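Local atomic coordinates of beta-galactosidase (Bacteroides thetaiotaomicron, PDB entry 5MUJ), a protein that probably hydrolyses an L-arabinofuranosidic linkage in chain B of the pectic polysaccharide rhamnogalacturonan II, the oligosaccharide with which it is complexed here. Residues R33-Y38 against F303-Y307; D215-G219 against Y307-N311; L106-S111 against S177-W182; K71-Y76 against N99-T105; F125-P129 against E138-Y142. All coordinates share one frame; numbering follows the deposited sequence.

Interaction 1 (R33-Y38 against F303-Y307)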
# COMPACT_ATOMS: atom_id res chain seq x y z
N ARG A 33 -6.11 -9.36 23.54
CA ARG A 33 -6.67 -8.37 22.60
C ARG A 33 -6.11 -8.64 21.20
O ARG A 33 -6.86 -8.56 20.22
CB ARG A 33 -6.42 -6.94 23.10
CG ARG A 33 -6.85 -5.78 22.18
CD ARG A 33 -8.36 -5.71 21.96
NE ARG A 33 -8.84 -4.39 21.49
CZ ARG A 33 -9.97 -4.16 20.79
NH1 ARG A 33 -10.77 -5.16 20.43
NH2 ARG A 33 -10.29 -2.92 20.42
N MSE A 34 -4.82 -9.01 21.09
CA MSE A 34 -4.23 -9.37 19.78
C MSE A 34 -4.95 -10.56 19.14
O MSE A 34 -5.24 -10.56 17.92
CB MSE A 34 -2.74 -9.64 19.90
CG MSE A 34 -1.91 -8.40 20.28
SE MSE A 34 -2.03 -6.98 18.93
CE MSE A 34 -1.07 -7.98 17.54
N GLU A 35 -5.29 -11.54 19.96
CA GLU A 35 -6.08 -12.70 19.48
C GLU A 35 -7.50 -12.34 19.01
O GLU A 35 -7.96 -12.88 17.99
CB GLU A 35 -6.06 -13.80 20.54
CG GLU A 35 -4.65 -14.40 20.66
CD GLU A 35 -4.43 -15.26 21.88
OE1 GLU A 35 -5.40 -15.57 22.58
OE2 GLU A 35 -3.26 -15.65 22.13
N GLN A 36 -8.16 -11.43 19.71
CA GLN A 36 -9.48 -10.92 19.28
C GLN A 36 -9.39 -10.19 17.94
O GLN A 36 -10.27 -10.34 17.10
CB GLN A 36 -10.08 -9.99 20.32
CG GLN A 36 -10.47 -10.67 21.63
CD GLN A 36 -10.80 -9.70 22.75
OE1 GLN A 36 -10.76 -8.48 22.57
NE2 GLN A 36 -11.12 -10.24 23.93
N ILE A 37 -8.36 -9.36 17.76
CA ILE A 37 -8.14 -8.64 16.48
C ILE A 37 -7.92 -9.63 15.34
O ILE A 37 -8.54 -9.50 14.29
CB ILE A 37 -6.96 -7.63 16.57
CG1 ILE A 37 -7.36 -6.49 17.50
CG2 ILE A 37 -6.60 -7.09 15.18
CD1 ILE A 37 -6.19 -5.65 17.99
N TYR A 38 -7.09 -10.65 15.57
CA TYR A 38 -6.89 -11.71 14.56
C TYR A 38 -8.24 -12.35 14.12
O TYR A 38 -8.50 -12.48 12.94
CB TYR A 38 -5.90 -12.79 15.06
CG TYR A 38 -5.80 -14.00 14.14
CD1 TYR A 38 -4.98 -14.00 13.02
CD2 TYR A 38 -6.53 -15.15 14.41
CE1 TYR A 38 -4.91 -15.11 12.18
CE2 TYR A 38 -6.45 -16.25 13.59
CZ TYR A 38 -5.66 -16.24 12.48
OH TYR A 38 -5.58 -17.32 11.65
N PHE A 303 -0.31 -8.41 10.82
CA PHE A 303 -0.68 -7.12 11.36
C PHE A 303 0.03 -6.87 12.67
O PHE A 303 0.54 -7.78 13.29
CB PHE A 303 -2.19 -7.04 11.59
CG PHE A 303 -2.67 -7.89 12.72
CD1 PHE A 303 -2.92 -9.25 12.52
CD2 PHE A 303 -2.82 -7.35 13.99
CE1 PHE A 303 -3.36 -10.06 13.59
CE2 PHE A 303 -3.26 -8.16 15.05
CZ PHE A 303 -3.53 -9.51 14.84
N ALA A 304 -0.00 -5.59 13.03
CA ALA A 304 0.39 -5.10 14.32
C ALA A 304 -0.69 -4.21 14.90
O ALA A 304 -1.60 -3.78 14.19
CB ALA A 304 1.73 -4.34 14.20
N ALA A 305 -0.61 -3.88 16.19
CA ALA A 305 -1.57 -2.96 16.79
C ALA A 305 -0.90 -2.00 17.78
O ALA A 305 0.20 -2.30 18.27
CB ALA A 305 -2.75 -3.72 17.42
N SER A 306 -1.54 -0.86 18.01
CA SER A 306 -0.97 0.23 18.82
C SER A 306 -2.06 1.12 19.37
O SER A 306 -3.10 1.30 18.73
CB SER A 306 -0.00 1.07 17.99
OG SER A 306 0.46 2.13 18.76
N TYR A 307 -1.86 1.67 20.57
CA TYR A 307 -2.80 2.68 21.13
C TYR A 307 -2.37 4.11 20.80
O TYR A 307 -3.22 5.04 20.83
CB TYR A 307 -2.94 2.53 22.64
CG TYR A 307 -3.62 1.25 23.04
CD1 TYR A 307 -5.00 1.09 22.87
CD2 TYR A 307 -2.89 0.19 23.59
CE1 TYR A 307 -5.63 -0.09 23.23
CE2 TYR A 307 -3.51 -1.00 23.94
CZ TYR A 307 -4.89 -1.13 23.76
OH TYR A 307 -5.55 -2.30 24.11
O HOH W 1 -8.26 -2.33 23.24

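Interaction 2 (D215-G219 against Y307-N311)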
# COMPACT_ATOMS: atom_id res chain seq x y z
N ASP A 215 -7.73 13.86 16.31
CA ASP A 215 -7.23 14.01 17.67
C ASP A 215 -5.81 14.61 17.79
O ASP A 215 -5.38 14.89 18.89
CB ASP A 215 -7.35 12.67 18.40
CG ASP A 215 -8.81 12.24 18.55
OD1 ASP A 215 -9.63 13.06 18.98
OD2 ASP A 215 -9.14 11.08 18.20
N LYS A 216 -5.11 14.84 16.67
CA LYS A 216 -3.74 15.40 16.68
C LYS A 216 -2.84 14.69 17.70
O LYS A 216 -2.08 15.32 18.48
CB LYS A 216 -3.79 16.92 16.88
CG LYS A 216 -4.56 17.63 15.78
CD LYS A 216 -4.39 19.14 15.82
CE LYS A 216 -5.16 19.80 14.69
NZ LYS A 216 -4.99 21.27 14.68
N THR A 217 -2.93 13.37 17.66
CA THR A 217 -2.20 12.43 18.54
C THR A 217 -0.70 12.67 18.58
O THR A 217 -0.08 12.38 19.61
CB THR A 217 -2.41 10.97 18.08
OG1 THR A 217 -3.82 10.68 17.96
CG2 THR A 217 -1.77 9.97 19.02
N LEU A 218 -0.13 13.14 17.44
CA LEU A 218 1.31 13.43 17.28
C LEU A 218 1.60 14.93 16.99
O LEU A 218 2.68 15.28 16.50
CB LEU A 218 1.88 12.55 16.18
CG LEU A 218 1.67 11.05 16.40
CD1 LEU A 218 2.13 10.22 15.21
CD2 LEU A 218 2.39 10.61 17.65
N GLY A 219 0.64 15.78 17.32
CA GLY A 219 0.75 17.23 17.23
C GLY A 219 0.47 17.81 15.86
O GLY A 219 0.79 18.98 15.62
N TYR A 307 -1.86 1.67 20.57
CA TYR A 307 -2.80 2.68 21.13
C TYR A 307 -2.37 4.11 20.80
O TYR A 307 -3.22 5.04 20.83
CB TYR A 307 -2.94 2.53 22.64
CG TYR A 307 -3.62 1.25 23.04
CD1 TYR A 307 -5.00 1.09 22.87
CD2 TYR A 307 -2.89 0.19 23.59
CE1 TYR A 307 -5.63 -0.09 23.23
CE2 TYR A 307 -3.51 -1.00 23.94
CZ TYR A 307 -4.89 -1.13 23.76
OH TYR A 307 -5.55 -2.30 24.11
N ASP A 308 -1.09 4.28 20.44
CA ASP A 308 -0.45 5.61 20.33
C ASP A 308 0.23 5.95 18.98
O ASP A 308 0.91 6.97 18.87
CB ASP A 308 0.55 5.77 21.47
CG ASP A 308 1.76 4.85 21.36
OD1 ASP A 308 2.05 4.32 20.28
OD2 ASP A 308 2.44 4.67 22.40
N LEU A 309 0.04 5.09 17.97
CA LEU A 309 0.61 5.22 16.63
C LEU A 309 2.11 5.03 16.50
O LEU A 309 2.60 4.94 15.39
CB LEU A 309 0.19 6.53 15.94
CG LEU A 309 -1.31 6.67 15.66
CD1 LEU A 309 -1.62 8.09 15.18
CD2 LEU A 309 -1.76 5.69 14.60
N VAL A 310 2.84 4.89 17.63
CA VAL A 310 4.30 4.85 17.62
C VAL A 310 4.88 3.50 18.08
O VAL A 310 5.83 3.01 17.49
CB VAL A 310 4.85 5.99 18.47
CG1 VAL A 310 6.34 5.80 18.73
CG2 VAL A 310 4.58 7.33 17.77
N ASN A 311 4.32 2.93 19.14
CA ASN A 311 4.76 1.66 19.68
C ASN A 311 3.81 0.57 19.21
O ASN A 311 2.64 0.58 19.56
CB ASN A 311 4.77 1.72 21.19
CG ASN A 311 5.69 2.79 21.71
OD1 ASN A 311 5.24 3.78 22.26
ND2 ASN A 311 6.96 2.62 21.47

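Interaction 3 (L106-S111 against S177-W182)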
# COMPACT_ATOMS: atom_id res chain seq x y z
N LEU A 106 -11.33 1.43 -15.51
CA LEU A 106 -11.87 2.63 -16.17
C LEU A 106 -10.85 3.42 -16.97
O LEU A 106 -11.24 4.03 -17.98
CB LEU A 106 -12.53 3.55 -15.15
CG LEU A 106 -13.74 3.02 -14.38
CD1 LEU A 106 -14.26 3.97 -13.32
CD2 LEU A 106 -14.91 2.73 -15.33
N GLY A 107 -9.59 3.42 -16.55
CA GLY A 107 -8.54 4.22 -17.19
C GLY A 107 -7.63 4.79 -16.13
O GLY A 107 -7.81 4.53 -14.94
N ARG A 108 -6.69 5.59 -16.62
CA ARG A 108 -5.64 6.19 -15.77
C ARG A 108 -6.10 7.39 -14.94
O ARG A 108 -6.93 8.21 -15.38
CB ARG A 108 -4.44 6.61 -16.62
CG ARG A 108 -3.71 5.48 -17.33
CD ARG A 108 -2.85 6.08 -18.40
NE ARG A 108 -2.14 5.15 -19.25
CZ ARG A 108 -2.57 4.68 -20.40
NH1 ARG A 108 -3.81 4.93 -20.84
NH2 ARG A 108 -1.78 3.89 -21.09
N VAL A 109 -5.53 7.47 -13.73
CA VAL A 109 -5.64 8.67 -12.89
C VAL A 109 -4.31 9.39 -12.64
O VAL A 109 -4.33 10.56 -12.24
CB VAL A 109 -6.33 8.38 -11.54
CG1 VAL A 109 -7.77 7.92 -11.76
CG2 VAL A 109 -5.58 7.34 -10.74
N LEU A 110 -3.19 8.70 -12.86
CA LEU A 110 -1.81 9.30 -12.74
C LEU A 110 -0.99 8.69 -13.86
O LEU A 110 -0.67 7.49 -13.83
CB LEU A 110 -1.13 9.03 -11.39
CG LEU A 110 -1.34 9.83 -10.13
CD1 LEU A 110 -0.14 9.55 -9.21
CD2 LEU A 110 -1.47 11.32 -10.32
N SER A 111 -0.67 9.51 -14.86
CA SER A 111 -0.04 9.06 -16.09
C SER A 111 1.41 9.56 -16.12
O SER A 111 1.73 10.53 -15.45
CB SER A 111 -0.78 9.64 -17.27
OG SER A 111 -2.18 9.36 -17.19
N SER A 177 -14.65 8.95 -8.81
CA SER A 177 -15.13 7.74 -9.49
C SER A 177 -14.88 7.69 -11.01
O SER A 177 -15.32 6.75 -11.66
CB SER A 177 -16.62 7.55 -9.20
OG SER A 177 -17.42 8.47 -9.93
N THR A 178 -14.19 8.72 -11.55
CA THR A 178 -13.88 8.84 -12.97
C THR A 178 -12.40 8.74 -13.25
O THR A 178 -11.57 9.14 -12.41
CB THR A 178 -14.48 10.15 -13.58
OG1 THR A 178 -13.85 11.33 -13.04
CG2 THR A 178 -15.98 10.21 -13.28
N ALA A 179 -12.05 8.17 -14.40
CA ALA A 179 -10.67 8.04 -14.83
C ALA A 179 -10.33 9.37 -15.48
O ALA A 179 -10.49 9.54 -16.68
CB ALA A 179 -10.48 6.90 -15.82
N HIS A 180 -9.89 10.31 -14.65
CA HIS A 180 -9.34 11.60 -15.06
C HIS A 180 -8.03 11.79 -14.32
O HIS A 180 -7.79 11.16 -13.29
CB HIS A 180 -10.32 12.72 -14.74
CG HIS A 180 -10.39 13.07 -13.28
ND1 HIS A 180 -11.06 12.29 -12.36
CD2 HIS A 180 -9.85 14.09 -12.58
CE1 HIS A 180 -10.93 12.82 -11.16
NE2 HIS A 180 -10.20 13.92 -11.27
N GLU A 181 -7.22 12.69 -14.85
CA GLU A 181 -5.87 12.96 -14.29
C GLU A 181 -5.96 13.86 -13.05
O GLU A 181 -6.49 14.96 -13.08
CB GLU A 181 -4.93 13.59 -15.33
CG GLU A 181 -3.45 13.57 -14.94
CD GLU A 181 -2.74 12.25 -15.18
OE1 GLU A 181 -3.32 11.28 -15.73
OE2 GLU A 181 -1.55 12.15 -14.88
N TRP A 182 -5.39 13.38 -11.95
CA TRP A 182 -5.28 14.17 -10.75
C TRP A 182 -4.06 15.13 -10.95
O TRP A 182 -3.21 14.86 -11.75
CB TRP A 182 -5.07 13.25 -9.54
CG TRP A 182 -6.25 12.38 -9.15
CD1 TRP A 182 -7.09 11.70 -9.98
CD2 TRP A 182 -6.71 12.15 -7.83
NE1 TRP A 182 -7.99 11.01 -9.24
CE2 TRP A 182 -7.80 11.27 -7.91
CE3 TRP A 182 -6.26 12.57 -6.56
CZ2 TRP A 182 -8.49 10.83 -6.78
CZ3 TRP A 182 -6.93 12.12 -5.43
CH2 TRP A 182 -8.04 11.28 -5.55
O HOH W 2 -5.73 10.51 -16.59
O HOH W 3 -8.04 8.16 -18.15

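Interaction 4 (K71-Y76 against N99-T105)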
# COMPACT_ATOMS: atom_id res chain seq x y z
N LYS A 71 -20.97 2.85 -5.07
CA LYS A 71 -19.95 2.27 -5.94
C LYS A 71 -18.63 2.09 -5.21
O LYS A 71 -18.16 3.02 -4.55
CB LYS A 71 -19.66 3.19 -7.12
CG LYS A 71 -18.83 2.55 -8.24
CD LYS A 71 -19.66 1.63 -9.14
CE LYS A 71 -20.56 2.40 -10.09
NZ LYS A 71 -21.34 1.49 -10.98
N TRP A 72 -18.02 0.93 -5.41
CA TRP A 72 -16.69 0.65 -4.90
C TRP A 72 -15.64 1.00 -5.97
O TRP A 72 -15.79 0.68 -7.15
CB TRP A 72 -16.54 -0.81 -4.50
CG TRP A 72 -17.46 -1.19 -3.36
CD1 TRP A 72 -18.68 -1.84 -3.44
CD2 TRP A 72 -17.25 -0.92 -1.98
NE1 TRP A 72 -19.22 -1.97 -2.19
CE2 TRP A 72 -18.35 -1.44 -1.27
CE3 TRP A 72 -16.21 -0.31 -1.27
CZ2 TRP A 72 -18.45 -1.34 0.12
CZ3 TRP A 72 -16.32 -0.23 0.11
CH2 TRP A 72 -17.39 -0.75 0.80
N LEU A 73 -14.56 1.66 -5.53
CA LEU A 73 -13.49 2.08 -6.41
C LEU A 73 -12.15 1.50 -5.92
O LEU A 73 -12.03 1.25 -4.74
CB LEU A 73 -13.47 3.60 -6.42
CG LEU A 73 -14.76 4.25 -6.92
CD1 LEU A 73 -14.75 5.72 -6.58
CD2 LEU A 73 -14.90 4.03 -8.41
N MSE A 74 -11.28 1.13 -6.86
CA MSE A 74 -9.93 0.67 -6.51
C MSE A 74 -8.93 1.37 -7.39
O MSE A 74 -8.96 1.24 -8.60
CB MSE A 74 -9.80 -0.85 -6.72
CG MSE A 74 -8.41 -1.33 -6.27
SE MSE A 74 -8.02 -3.05 -7.09
CE MSE A 74 -9.52 -4.07 -6.33
N THR A 75 -8.00 2.09 -6.76
CA THR A 75 -6.80 2.53 -7.53
C THR A 75 -5.76 1.44 -7.44
O THR A 75 -5.76 0.67 -6.51
CB THR A 75 -6.13 3.88 -7.08
OG1 THR A 75 -5.81 3.87 -5.68
CG2 THR A 75 -6.95 5.05 -7.39
N TYR A 76 -4.97 1.32 -8.50
CA TYR A 76 -3.86 0.36 -8.56
C TYR A 76 -2.74 0.85 -9.50
O TYR A 76 -2.94 1.76 -10.29
CB TYR A 76 -4.35 -1.04 -8.92
CG TYR A 76 -4.97 -1.16 -10.31
CD1 TYR A 76 -4.19 -1.47 -11.42
CD2 TYR A 76 -6.36 -1.02 -10.50
CE1 TYR A 76 -4.72 -1.56 -12.69
CE2 TYR A 76 -6.92 -1.13 -11.78
CZ TYR A 76 -6.12 -1.46 -12.85
OH TYR A 76 -6.65 -1.58 -14.11
N ASN A 99 -19.76 -4.98 -6.24
CA ASN A 99 -19.88 -6.06 -5.24
C ASN A 99 -18.59 -6.41 -4.52
O ASN A 99 -18.52 -7.45 -3.85
CB ASN A 99 -20.49 -7.32 -5.90
CG ASN A 99 -19.58 -7.93 -6.92
OD1 ASN A 99 -18.49 -7.40 -7.21
ND2 ASN A 99 -19.98 -9.04 -7.50
N LEU A 100 -17.60 -5.53 -4.64
CA LEU A 100 -16.19 -5.75 -4.16
C LEU A 100 -15.39 -6.90 -4.80
O LEU A 100 -14.19 -7.00 -4.58
CB LEU A 100 -16.10 -5.83 -2.63
CG LEU A 100 -16.43 -4.56 -1.86
CD1 LEU A 100 -16.81 -4.82 -0.41
CD2 LEU A 100 -15.20 -3.66 -1.96
N LEU A 101 -16.00 -7.72 -5.66
CA LEU A 101 -15.38 -8.93 -6.18
C LEU A 101 -15.05 -8.84 -7.67
O LEU A 101 -13.99 -9.30 -8.10
CB LEU A 101 -16.34 -10.12 -5.94
CG LEU A 101 -16.63 -10.42 -4.47
CD1 LEU A 101 -17.79 -11.46 -4.38
CD2 LEU A 101 -15.34 -10.85 -3.71
N ASP A 102 -16.04 -8.35 -8.43
CA ASP A 102 -15.98 -8.16 -9.87
C ASP A 102 -15.67 -6.70 -10.17
O ASP A 102 -16.43 -5.78 -9.79
CB ASP A 102 -17.33 -8.52 -10.52
CG ASP A 102 -17.67 -10.00 -10.42
OD1 ASP A 102 -18.24 -10.42 -9.40
OD2 ASP A 102 -17.34 -10.74 -11.35
N TRP A 103 -14.61 -6.53 -10.93
CA TRP A 103 -13.96 -5.19 -11.13
C TRP A 103 -13.88 -4.85 -12.60
O TRP A 103 -13.58 -5.72 -13.44
CB TRP A 103 -12.53 -5.13 -10.50
CG TRP A 103 -12.63 -5.16 -9.03
CD1 TRP A 103 -12.65 -6.28 -8.22
CD2 TRP A 103 -12.81 -4.04 -8.15
NE1 TRP A 103 -12.85 -5.91 -6.91
CE2 TRP A 103 -12.94 -4.54 -6.85
CE3 TRP A 103 -12.90 -2.67 -8.36
CZ2 TRP A 103 -13.20 -3.71 -5.77
CZ3 TRP A 103 -13.14 -1.88 -7.30
CH2 TRP A 103 -13.26 -2.38 -6.02
N ARG A 104 -14.13 -3.58 -12.92
CA ARG A 104 -13.96 -3.10 -14.30
C ARG A 104 -13.02 -1.88 -14.35
O ARG A 104 -13.31 -0.85 -13.77
CB ARG A 104 -15.30 -2.74 -14.91
CG ARG A 104 -16.31 -3.89 -14.98
CD ARG A 104 -17.66 -3.39 -15.47
NE ARG A 104 -18.21 -2.41 -14.52
CZ ARG A 104 -18.92 -2.73 -13.44
NH1 ARG A 104 -19.20 -4.01 -13.17
NH2 ARG A 104 -19.35 -1.78 -12.62
N THR A 105 -11.95 -2.01 -15.12
CA THR A 105 -10.95 -0.91 -15.21
C THR A 105 -11.48 0.21 -16.04
O THR A 105 -12.09 -0.04 -17.13
CB THR A 105 -9.65 -1.43 -15.79
OG1 THR A 105 -9.12 -2.32 -14.80
CG2 THR A 105 -8.70 -0.27 -16.12

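Interaction 5 (F125-P129 against E138-Y142)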
# COMPACT_ATOMS: atom_id res chain seq x y z
N PHE A 125 -1.61 6.46 -4.19
CA PHE A 125 -2.23 5.92 -3.01
C PHE A 125 -3.17 7.00 -2.44
O PHE A 125 -2.77 7.97 -1.80
CB PHE A 125 -1.24 5.51 -1.95
CG PHE A 125 -0.09 4.71 -2.48
CD1 PHE A 125 -0.22 3.39 -2.83
CD2 PHE A 125 1.13 5.33 -2.66
CE1 PHE A 125 0.86 2.68 -3.34
CE2 PHE A 125 2.22 4.65 -3.17
CZ PHE A 125 2.08 3.32 -3.53
N PRO A 126 -4.46 6.91 -2.73
CA PRO A 126 -5.33 7.93 -2.18
C PRO A 126 -5.14 8.19 -0.68
O PRO A 126 -4.72 7.30 0.08
CB PRO A 126 -6.72 7.37 -2.47
CG PRO A 126 -6.52 6.67 -3.76
CD PRO A 126 -5.16 6.05 -3.69
N ALA A 127 -5.43 9.44 -0.30
CA ALA A 127 -5.21 9.93 1.04
C ALA A 127 -6.48 10.27 1.76
O ALA A 127 -7.57 10.37 1.16
CB ALA A 127 -4.32 11.17 0.98
N LEU A 128 -6.36 10.41 3.06
CA LEU A 128 -7.40 10.79 3.96
C LEU A 128 -8.59 9.81 3.92
O LEU A 128 -9.76 10.23 3.91
CB LEU A 128 -7.87 12.22 3.66
CG LEU A 128 -6.80 13.29 3.42
CD1 LEU A 128 -7.46 14.65 3.32
CD2 LEU A 128 -5.71 13.29 4.47
N PRO A 129 -8.29 8.49 3.96
CA PRO A 129 -9.40 7.54 4.01
C PRO A 129 -10.10 7.63 5.38
O PRO A 129 -9.44 7.90 6.38
CB PRO A 129 -8.70 6.18 3.89
CG PRO A 129 -7.35 6.45 4.55
CD PRO A 129 -6.98 7.83 4.11
N GLU A 138 -15.11 5.82 2.84
CA GLU A 138 -15.07 6.96 1.96
C GLU A 138 -13.69 7.63 2.13
O GLU A 138 -12.98 7.44 3.14
CB GLU A 138 -16.23 7.91 2.26
CG GLU A 138 -17.59 7.23 2.06
CD GLU A 138 -18.76 8.13 2.36
OE1 GLU A 138 -18.55 9.34 2.63
OE2 GLU A 138 -19.91 7.63 2.30
N LEU A 139 -13.31 8.37 1.10
CA LEU A 139 -12.17 9.29 1.15
C LEU A 139 -12.69 10.64 1.61
O LEU A 139 -13.78 11.03 1.24
CB LEU A 139 -11.55 9.44 -0.21
CG LEU A 139 -10.83 8.27 -0.87
CD1 LEU A 139 -10.10 8.78 -2.10
CD2 LEU A 139 -9.86 7.55 0.06
N GLN A 140 -11.90 11.34 2.41
CA GLN A 140 -12.35 12.60 2.97
C GLN A 140 -11.74 13.74 2.17
O GLN A 140 -10.69 13.58 1.54
CB GLN A 140 -11.95 12.68 4.44
CG GLN A 140 -12.65 11.62 5.26
CD GLN A 140 -12.14 11.52 6.66
OE1 GLN A 140 -12.86 11.84 7.61
NE2 GLN A 140 -10.90 11.06 6.81
N THR A 141 -12.43 14.87 2.16
CA THR A 141 -11.93 16.07 1.50
C THR A 141 -11.27 17.02 2.49
O THR A 141 -11.57 17.04 3.70
CB THR A 141 -13.04 16.83 0.75
OG1 THR A 141 -13.98 17.34 1.69
CG2 THR A 141 -13.75 15.95 -0.25
N TYR A 142 -10.38 17.84 1.93
CA TYR A 142 -9.72 18.91 2.65
C TYR A 142 -9.53 20.04 1.64
O TYR A 142 -9.02 19.81 0.55
CB TYR A 142 -8.38 18.41 3.22
CG TYR A 142 -7.46 19.50 3.76
CD1 TYR A 142 -7.79 20.23 4.90
CD2 TYR A 142 -6.27 19.79 3.12
CE1 TYR A 142 -6.93 21.21 5.41
CE2 TYR A 142 -5.42 20.78 3.60
CZ TYR A 142 -5.75 21.49 4.74
OH TYR A 142 -4.87 22.47 5.22
O HOH W 4 -8.84 12.44 -0.12

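Interaction 1 (R33-Y38 against F303-Y307)
Phe-303 lifts its ring from strand 299-306, in one blade of a five-bladed beta-propeller, against helix 31-41, where Met-34 (selenomethionine), Ile-37 and Tyr-38 gather round it. CE of Met-34 lies 3.3 Å from CE2 of Phe-303, and CG2 of Ile-37 reaches that same ring carbon at 3.5 Å. Tyr-38 meets the ring with its backbone N and its CB, the latter 4.0 Å from CE1 of Phe-303. Two residues along the strand, Ala-305 is small enough to let the helix settle: its CB touches SE of Met-34 at 3.7 Å and CD1 of Ile-37 at 4.0 Å. The unbranched Met-34 chain, bent at chi2 (-62°) and again at chi3, brings SE to the alanine and CE to the ring. Trp-315 stacks with both Phe-303 and Tyr-38, while Val-282 and Val-284 of the adjoining strand pack against Ile-37. At the polar margin a water accepts from NE of Arg-33 at 2.8 Å and hydrogen-bonds OH of Tyr-307, also at 2.8 Å, at the ring's edge and in its plane.

Interaction 2 (D215-G219 against Y307-N311)
A type I beta turn, Lys-216 to Gly-219, pushes Thr-217 and Leu-218 against an Asx turn that starts at Asp-308. Leu-218 does most of the touching with its two methyl branches: CD2 meets CG2 of Val-310 at 3.9 Å, the side chains slanting across one another, and CD1 lies 4.2 Å from CB of Leu-309. CG2 of Thr-217 rests 4.0 Å from the carbonyl O of Asp-308, while its CB approaches CD1 of Leu-309. Val-310 can answer because chi1 of 168° sets CG1 anti to its backbone N and leaves CG2 beside that nitrogen. Each turn joins two strands of its own blade, and the two blades are neighbours in the five-bladed beta-propeller; Tyr-283 lies against both Thr-217 and Leu-309. Leu-218 also packs on Ile-244 and Leu-246 of its own blade, and so bridges that blade to the loop of the next. Each loop is stiffened from within. OD1 of Asp-308 takes the N-H of Asn-311 at 2.9 Å on its syn lone pair, nearly straight at 175°, and that of Val-310 at 2.8 Å from the anti side. The other turn is closed by N of Gly-219 on O of Lys-216 at 3.0 Å; the positive phi of Gly-219 suits a glycine.

Interaction 3 (L106-S111 against S177-W182)
Both protons that Ser-111 can donate go to a single carboxylate, that of Glu-181: the backbone N reaches OE2 at 2.8 Å and OG gives its hydrogen to OE1 at 2.7 Å, each on the syn side and somewhat out of the carboxylate plane. A bend at chi2 of Glu-181 (81°) turns the acid back toward segment 106-111 to receive them. OE2 also forms a salt bridge with Arg-122, whose NE bonds O of Ser-111. One water donates to OE1 of Glu-181 and to O of Arg-108; a second links that same Arg-108 O with O of Ala-179. The backbones meet directly where N of Trp-182 donates to O of Val-109 at 3.0 Å, in the carbonyl plane and almost straight (172°). CA of Val-109 lies 3.3 Å from O of His-180, a CA-H...O contact. In the five-bladed beta-propeller this fastens the outer strand 104-110 of one blade, where Val-109 and Leu-110 form a classic beta bulge opposite Thr-92, to the loop that leads into the outer strand 183-184 of the next. Branched Val-109 lies side by side with Trp-182, CB to CD1 at 3.7 Å. Gly-107, bare of side chain and in a conformation that glycine alone takes easily, lets CB of Ala-179, at the centre of an inverse gamma turn, settle 3.6 Å from the carbonyl C of Gly-107.

Interaction 4 (K71-Y76 against N99-T105)
CG of Met-74 (selenomethionine) stands anti to the backbone N, chi1 -176°, and the one bend of the chain, at chi3 (-61°), carries CE onto one face of Trp-103, 3.7 Å from the centroid of the six-membered ring. SE stands higher above that face, a Met-aromatic contact. Leu-100 uses a face too: its CG sits 3.6 Å from the centroid of the five-membered ring of Trp-72, only 5° off the normal, with CD2 reaching CD2 of Trp-72 at 3.4 Å. The flat indoles offer broad faces to the leucine branch and to the flexible, unbranched selenomethionine. CH2 of Trp-103 also meets CB of Trp-72 at 3.9 Å, and its NE1 donates to O of Leu-100 from above the carbonyl plane. An Asx turn shapes the loop: OD1 of Asn-99 accepts from N of Leu-101 and of Asp-102, while its ND2 holds OD1 of Asp-102 at 2.9 Å. Farther along, OH of Tyr-76 and OG1 of Thr-105 share a 2.7 Å hydrogen bond near the ring plane. Strand 90-97 runs between these strands in the sheet, and Phe-347 touches both Met-74 and Trp-103 from the adjoining blade. That blade joins N-terminal strand 45-51 to C-terminal strands, the "velcro" closure of a beta-propeller.

Interaction 5 (F125-P129 against E138-Y142)
Pro-129 and Leu-139 are joined by one beta bridge, their CA atoms 4.3 Å apart, and Leu-128 just before it takes up left-handed backbone angles. O of Leu-128 is held twice by Gln-140: the backbone N donates at 2.8 Å, and NE2 at 3.2 Å from the opposite face of the carbonyl plane. The glutamine is long enough for its extended side chain to come round to the oxygen its own backbone already binds, and the acceptor lies in the plane of its amide. Leu-139 packs against the prolines, with CD1 3.7 Å from CB of Pro-126 and CD2 4.0 Å from CA of Pro-129. Farther along, CD1 of Leu-128 meets CB of Tyr-142 at 3.9 Å; the tyrosine ring leads away to an edge-to-face contact with Phe-222. The loop thus folds back on the exit of strand 121-126, a propeller strand, beside strand 204-212 of the following blade. Proline brings no N-H, so Pro-126 and Pro-129 add no donor to be satisfied in this buried place. The carbonyl oxygens of Ala-127 and Gln-140, both acceptors, cannot bond each other; a water donating to each at 2.7 Å reconciles them.

Overall arrangement
The five contacts are spread round a five-bladed beta-propeller. The second segments of interactions 1 and 2 follow each other on one blade and share Tyr-307, and OG of Ser-306 lies 2.8 Å from O of Asn-311, a probable hydrogen bond. Interactions 3 and 4 both use strand 104-110 and touch, CD1 of Leu-73 lying 3.6 Å from CA of Ser-177. Interaction 5 meets interaction 4 where Thr-75 packs on Pro-126. Interactions 1 and 3 lie on opposite sides of the chain's centre, their own centres about 35 Å apart. The bound glycan occupies a pocket lined by residues between 61 and 357; the side chain of Tyr-76, in interaction 4, is about 12 Å from a bound rhamnose.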